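Local coordinates for protein putative NADH Oxidase (Clostridium acetobutylicum, PDB 3E10) that binds flavin mononucleotide in a nitroreductase-type fold and probably acts as an FMN-dependent oxidoreductase, at residues D55-F60 against P71-L76; N65-A70 against V112-Q117. One frame throughout, in Å; residues are numbered along the deposited sequence. Where two conformers were deposited one is given.

Interaction 1 of 2, residues D55-F60 against P71-L76; sequences DKLSNF and PLAIVL
Leu57 of helix 51-57 meets strand 72-79 with a single methyl: its CD2 lies 3.9 Å from Ala73 CB and 4.1 Å from Val75 CG2, straddling two residues that stand two apart along the strand. The CB of Leu57 points toward the strand, and with CG anti to the backbone N (chi1 -178°) the side chain extends from the helix far enough for that methyl to reach the sheet. Val75 offers the branch that lies beside its own backbone N, because its CG1 is the one anti to N (chi1 -174°); the two branched side chains cross obliquely. Ala73 turns its CB toward the helix, whereas the CB of Ile74, between them, points away, the alternation expected of an extended strand.

Around this centre, Leu126 and Met129 of helix 120-129, Phe130 and Val141 also pack on Leu57. The strand is held in the sheet by backbone bonds on both flanks, Ala73 to Leu48 and Val75 to Ile46 on one, Ile74 to Ile142 on the other. Beyond Leu57 the backbone keeps helical angles, and Phe60 N bonds to Leu57 O at 3.0 Å. Ser58 OG is hydrogen-bonded to Lys68 NZ, which ties the turn to the loop that follows.

No hydrogen bond crosses between 55-60 and 71-76. The helix is seated on the sheet here by apolar packing alone, and this small interface of about 95 Å² is buried within a wider hydrophobic layer.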
# COMPACT_ATOMS: atom_id res chain seq x y z
N ASP B 55 -22.11 -7.14 -11.26
CA ASP B 55 -21.99 -8.49 -11.80
C ASP B 55 -21.26 -8.48 -13.16
O ASP B 55 -20.42 -9.35 -13.44
CB ASP B 55 -23.39 -9.12 -11.90
CG ASP B 55 -23.35 -10.63 -11.98
OD1 ASP B 55 -23.11 -11.29 -10.95
OD2 ASP B 55 -23.57 -11.17 -13.08
N LYS B 56 -21.57 -7.51 -13.99
CA LYS B 56 -20.89 -7.34 -15.27
C LYS B 56 -19.39 -7.16 -15.05
O LYS B 56 -18.56 -7.70 -15.78
CB LYS B 56 -21.45 -6.13 -16.01
CG LYS B 56 -20.76 -5.79 -17.33
CD LYS B 56 -21.32 -4.52 -17.96
CE LYS B 56 -20.54 -4.12 -19.20
NZ LYS B 56 -21.30 -3.11 -19.99
N LEU B 57 -19.06 -6.37 -14.03
CA LEU B 57 -17.69 -6.03 -13.73
C LEU B 57 -16.88 -7.27 -13.32
O LEU B 57 -15.66 -7.32 -13.58
CB LEU B 57 -17.68 -4.95 -12.64
CG LEU B 57 -16.32 -4.40 -12.19
CD1 LEU B 57 -15.60 -3.67 -13.32
CD2 LEU B 57 -16.55 -3.50 -10.95
N SER B 58 -17.53 -8.30 -12.77
CA SER B 58 -16.85 -9.57 -12.45
C SER B 58 -16.18 -10.20 -13.65
O SER B 58 -15.29 -11.02 -13.48
CB SER B 58 -17.81 -10.58 -11.82
OG SER B 58 -18.72 -11.10 -12.77
N ASN B 59 -16.60 -9.81 -14.85
CA ASN B 59 -16.02 -10.39 -16.06
C ASN B 59 -14.66 -9.82 -16.43
O ASN B 59 -14.02 -10.30 -17.39
CB ASN B 59 -16.98 -10.18 -17.26
CG ASN B 59 -18.29 -10.93 -17.08
OD1 ASN B 59 -18.30 -12.09 -16.68
ND2 ASN B 59 -19.41 -10.26 -17.36
N PHE B 60 -14.19 -8.81 -15.70
CA PHE B 60 -12.93 -8.14 -16.10
C PHE B 60 -11.71 -9.02 -15.93
O PHE B 60 -10.69 -8.82 -16.58
CB PHE B 60 -12.77 -6.78 -15.41
CG PHE B 60 -11.95 -6.81 -14.11
CD1 PHE B 60 -10.57 -6.61 -14.15
CD2 PHE B 60 -12.58 -6.97 -12.87
CE1 PHE B 60 -9.82 -6.62 -12.98
CE2 PHE B 60 -11.86 -6.96 -11.69
CZ PHE B 60 -10.47 -6.78 -11.74
N PRO B 71 -22.17 -6.12 -2.67
CA PRO B 71 -23.05 -4.97 -2.83
C PRO B 71 -22.38 -3.65 -3.15
O PRO B 71 -23.07 -2.65 -3.40
CB PRO B 71 -23.67 -4.84 -1.44
CG PRO B 71 -22.54 -5.28 -0.52
CD PRO B 71 -21.99 -6.45 -1.25
N LEU B 72 -21.04 -3.64 -3.13
CA LEU B 72 -20.28 -2.44 -3.41
C LEU B 72 -19.01 -2.84 -4.15
O LEU B 72 -18.37 -3.83 -3.79
CB LEU B 72 -19.86 -1.75 -2.11
CG LEU B 72 -19.00 -0.48 -2.19
CD1 LEU B 72 -19.73 0.64 -2.89
CD2 LEU B 72 -18.59 -0.05 -0.78
N ALA B 73 -18.69 -2.07 -5.17
CA ALA B 73 -17.36 -2.17 -5.81
C ALA B 73 -16.76 -0.79 -5.94
O ALA B 73 -17.49 0.18 -6.23
CB ALA B 73 -17.47 -2.82 -7.21
N ILE B 74 -15.45 -0.69 -5.74
CA ILE B 74 -14.74 0.58 -5.94
C ILE B 74 -13.63 0.31 -6.96
O ILE B 74 -12.73 -0.51 -6.70
CB ILE B 74 -14.15 1.15 -4.62
CG1 ILE B 74 -15.24 1.24 -3.54
CG2 ILE B 74 -13.49 2.54 -4.90
CD1 ILE B 74 -14.71 1.62 -2.11
N VAL B 75 -13.72 0.97 -8.11
CA VAL B 75 -12.68 0.89 -9.13
C VAL B 75 -11.66 2.00 -8.86
O VAL B 75 -12.03 3.16 -8.81
CB VAL B 75 -13.24 0.99 -10.55
CG1 VAL B 75 -12.14 0.75 -11.63
CG2 VAL B 75 -14.40 0.00 -10.77
N LEU B 76 -10.39 1.63 -8.71
CA LEU B 76 -9.29 2.56 -8.47
C LEU B 76 -8.62 2.81 -9.81
O LEU B 76 -8.24 1.87 -10.50
CB LEU B 76 -8.28 1.99 -7.47
CG LEU B 76 -8.59 2.24 -6.00
CD1 LEU B 76 -9.84 1.53 -5.56
CD2 LEU B 76 -7.39 1.81 -5.13

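Interaction 2 of 2, residues N65-A70 against V112-Q117; sequences NSLKTA and VWLGAQ. With FMN (flavin mononucleotide), chain L.
Ser66 lies over the side chains of Val112 and Leu114, its OG 3.4 Å from Val112 CG1 and 3.6 Å from Leu114 CD1. With chi1 near 59° the hydroxyl is placed between the backbone N and the carbonyl carbon, which turns it in among these methyls; its polar partner is Ser143 OG on strand 136-145, so this buried hydroxyl is hydrogen-bonded despite its apolar surroundings. Beside it Leu67 brings CD1 to 3.8 Å from Leu114 CD1, the two leucines sliding past each other in opposite directions.

Val112 divides its branches between loop and cofactor, giving CG1 to Ser66 and CG2 to the flavin, 3.6 Å from FMN N1. Leu114 CD2 lies between Ser66 OG and FMN N3, at 3.6 Å from each. Both side chains therefore pack against the pyrimidine end of the isoalloxazine. Trp113 reaches the other end, where the C7M methyl sits 3.5 Å above one face of the indole, offset toward its rim. Gly115 N donates to FMN O4 over 3.3 Å with an N-H...O angle of 138°, a long and bent bond.

The loop packs on the face of the sheet, where strand 110-115 pairs with strand 136-145 through backbone bonds of Val112 to Ser143 and Leu114 to Val141. Leu67 also touches Ile54 and Leu57 of helix 51-57. Trp113 packs on Ala94, Ala97 and Leu101 of helix 89-106 and on Gln91 of the second subunit, so this strand joins sheet, flavin and dimer partner.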
# COMPACT_ATOMS: atom_id res chain seq x y z
N ASN B 65 -14.50 -13.15 -9.03
CA ASN B 65 -15.81 -13.71 -8.75
C ASN B 65 -16.45 -13.18 -7.48
O ASN B 65 -17.67 -13.30 -7.29
CB ASN B 65 -15.76 -15.24 -8.77
CG ASN B 65 -15.62 -15.79 -10.17
OD1 ASN B 65 -16.05 -15.16 -11.15
ND2 ASN B 65 -15.03 -16.97 -10.29
N SER B 66 -15.66 -12.57 -6.60
CA SER B 66 -16.22 -11.92 -5.41
C SER B 66 -17.27 -10.87 -5.77
O SER B 66 -18.17 -10.58 -4.98
CB SER B 66 -15.12 -11.28 -4.57
OG SER B 66 -14.39 -10.33 -5.32
N LEU B 67 -17.15 -10.29 -6.95
CA LEU B 67 -18.07 -9.24 -7.35
C LEU B 67 -19.48 -9.78 -7.56
O LEU B 67 -20.45 -9.03 -7.52
CB LEU B 67 -17.58 -8.54 -8.61
CG LEU B 67 -16.36 -7.63 -8.39
CD1 LEU B 67 -15.67 -7.31 -9.71
CD2 LEU B 67 -16.83 -6.37 -7.65
N LYS B 68 -19.61 -11.08 -7.75
CA LYS B 68 -20.94 -11.65 -7.99
C LYS B 68 -21.87 -11.56 -6.79
O LYS B 68 -23.09 -11.62 -6.95
CB LYS B 68 -20.84 -13.09 -8.48
CG LYS B 68 -20.10 -13.20 -9.82
CD LYS B 68 -20.10 -14.61 -10.33
CE LYS B 68 -19.38 -14.72 -11.66
NZ LYS B 68 -19.87 -13.75 -12.69
N THR B 69 -21.31 -11.43 -5.60
CA THR B 69 -22.12 -11.21 -4.39
C THR B 69 -21.92 -9.85 -3.73
O THR B 69 -22.64 -9.50 -2.79
CB THR B 69 -21.94 -12.32 -3.34
OG1 THR B 69 -20.59 -12.31 -2.87
CG2 THR B 69 -22.30 -13.74 -3.91
N ALA B 70 -20.98 -9.06 -4.22
CA ALA B 70 -20.64 -7.81 -3.56
C ALA B 70 -21.72 -6.76 -3.75
O ALA B 70 -22.16 -6.54 -4.88
CB ALA B 70 -19.30 -7.25 -4.13
N VAL B 112 -11.81 -7.41 -0.75
CA VAL B 112 -10.65 -8.01 -1.39
C VAL B 112 -10.18 -7.11 -2.54
O VAL B 112 -10.98 -6.55 -3.29
CB VAL B 112 -10.92 -9.47 -1.87
CG1 VAL B 112 -12.09 -9.52 -2.89
CG2 VAL B 112 -9.65 -10.08 -2.48
N TRP B 113 -8.86 -7.02 -2.66
CA TRP B 113 -8.18 -6.36 -3.78
C TRP B 113 -8.20 -7.29 -4.96
O TRP B 113 -7.72 -8.43 -4.87
CB TRP B 113 -6.75 -6.06 -3.31
CG TRP B 113 -5.81 -5.36 -4.19
CD1 TRP B 113 -5.76 -5.30 -5.56
CD2 TRP B 113 -4.67 -4.63 -3.72
NE1 TRP B 113 -4.67 -4.55 -5.96
CE2 TRP B 113 -3.97 -4.17 -4.85
CE3 TRP B 113 -4.18 -4.33 -2.45
CZ2 TRP B 113 -2.81 -3.40 -4.74
CZ3 TRP B 113 -3.02 -3.62 -2.33
CH2 TRP B 113 -2.33 -3.17 -3.47
N LEU B 114 -8.77 -6.81 -6.06
CA LEU B 114 -8.83 -7.54 -7.33
C LEU B 114 -7.86 -6.87 -8.30
O LEU B 114 -8.14 -5.80 -8.83
CB LEU B 114 -10.26 -7.58 -7.84
CG LEU B 114 -11.31 -8.14 -6.86
CD1 LEU B 114 -12.72 -8.00 -7.48
CD2 LEU B 114 -11.03 -9.56 -6.42
N GLY B 115 -6.70 -7.49 -8.50
CA GLY B 115 -5.63 -6.88 -9.28
C GLY B 115 -6.05 -6.63 -10.72
O GLY B 115 -6.81 -7.41 -11.32
N ALA B 116 -5.56 -5.55 -11.29
CA ALA B 116 -5.76 -5.25 -12.72
C ALA B 116 -4.45 -4.87 -13.39
O ALA B 116 -3.83 -5.70 -14.07
CB ALA B 116 -6.87 -4.18 -12.91
N GLN B 117 -3.96 -3.66 -13.12
CA GLN B 117 -2.67 -3.20 -13.61
C GLN B 117 -1.59 -4.19 -13.12
O GLN B 117 -1.59 -4.54 -11.95
CB GLN B 117 -2.37 -1.80 -13.10
CG GLN B 117 -0.97 -1.28 -13.33
CD GLN B 117 -0.69 -0.92 -14.78
OE1 GLN B 117 -1.55 -1.03 -15.65
NE2 GLN B 117 0.52 -0.46 -15.03
N1 FMN L . -7.43 -11.86 -4.65
C2 FMN L . -8.35 -12.32 -5.55
O2 FMN L . -9.23 -13.11 -5.18
N3 FMN L . -8.29 -11.90 -6.85
C4 FMN L . -7.29 -11.08 -7.33
O4 FMN L . -7.28 -10.72 -8.53
C4A FMN L . -6.36 -10.59 -6.41
N5 FMN L . -5.39 -9.73 -6.83
C5A FMN L . -4.51 -9.20 -5.89
C6 FMN L . -3.53 -8.31 -6.33
C7 FMN L . -2.62 -7.75 -5.44
C7M FMN L . -1.63 -6.74 -5.90
C8 FMN L . -2.72 -8.08 -4.08
C8M FMN L . -1.89 -7.31 -3.04
C9 FMN L . -3.71 -8.97 -3.65
C9A FMN L . -4.59 -9.55 -4.54
N10 FMN L . -5.57 -10.47 -4.14
C10 FMN L . -6.48 -10.97 -5.06
C1' FMN L . -5.69 -10.83 -2.71
C2' FMN L . -4.60 -11.84 -2.34
O2' FMN L . -4.85 -13.14 -2.87
C3' FMN L . -4.51 -11.95 -0.81
O3' FMN L . -4.05 -10.70 -0.31
C4' FMN L . -3.61 -13.09 -0.30
O4' FMN L . -4.17 -14.36 -0.62
C5' FMN L . -3.34 -13.04 1.20
O5' FMN L . -4.55 -13.16 1.96
P FMN L . -5.01 -11.96 2.91
O1P FMN L . -3.87 -11.61 3.82
O2P FMN L . -5.36 -10.78 2.06
O3P FMN L . -6.19 -12.53 3.67

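In the fold
Both contacts are buried and lie on the same four-stranded antiparallel sheet, their centres about 6 Å apart. Interaction 1 seats helix 51-57 on an inner strand and is purely apolar across its segments; interaction 2 sets the following loop against strand 110-115, one of the two outermost in this chain, and mixes a hydroxyl and a bound flavin into the packing. The two are joined directly: Phe60 CE1 is 3.5 Å from Gly115 O, and Leu67 CD2 rests 3.6 Å from Ala73 CB, which makes their interior a shared one. Along the chain their segments alternate. Interaction 2 is on the cofactor side.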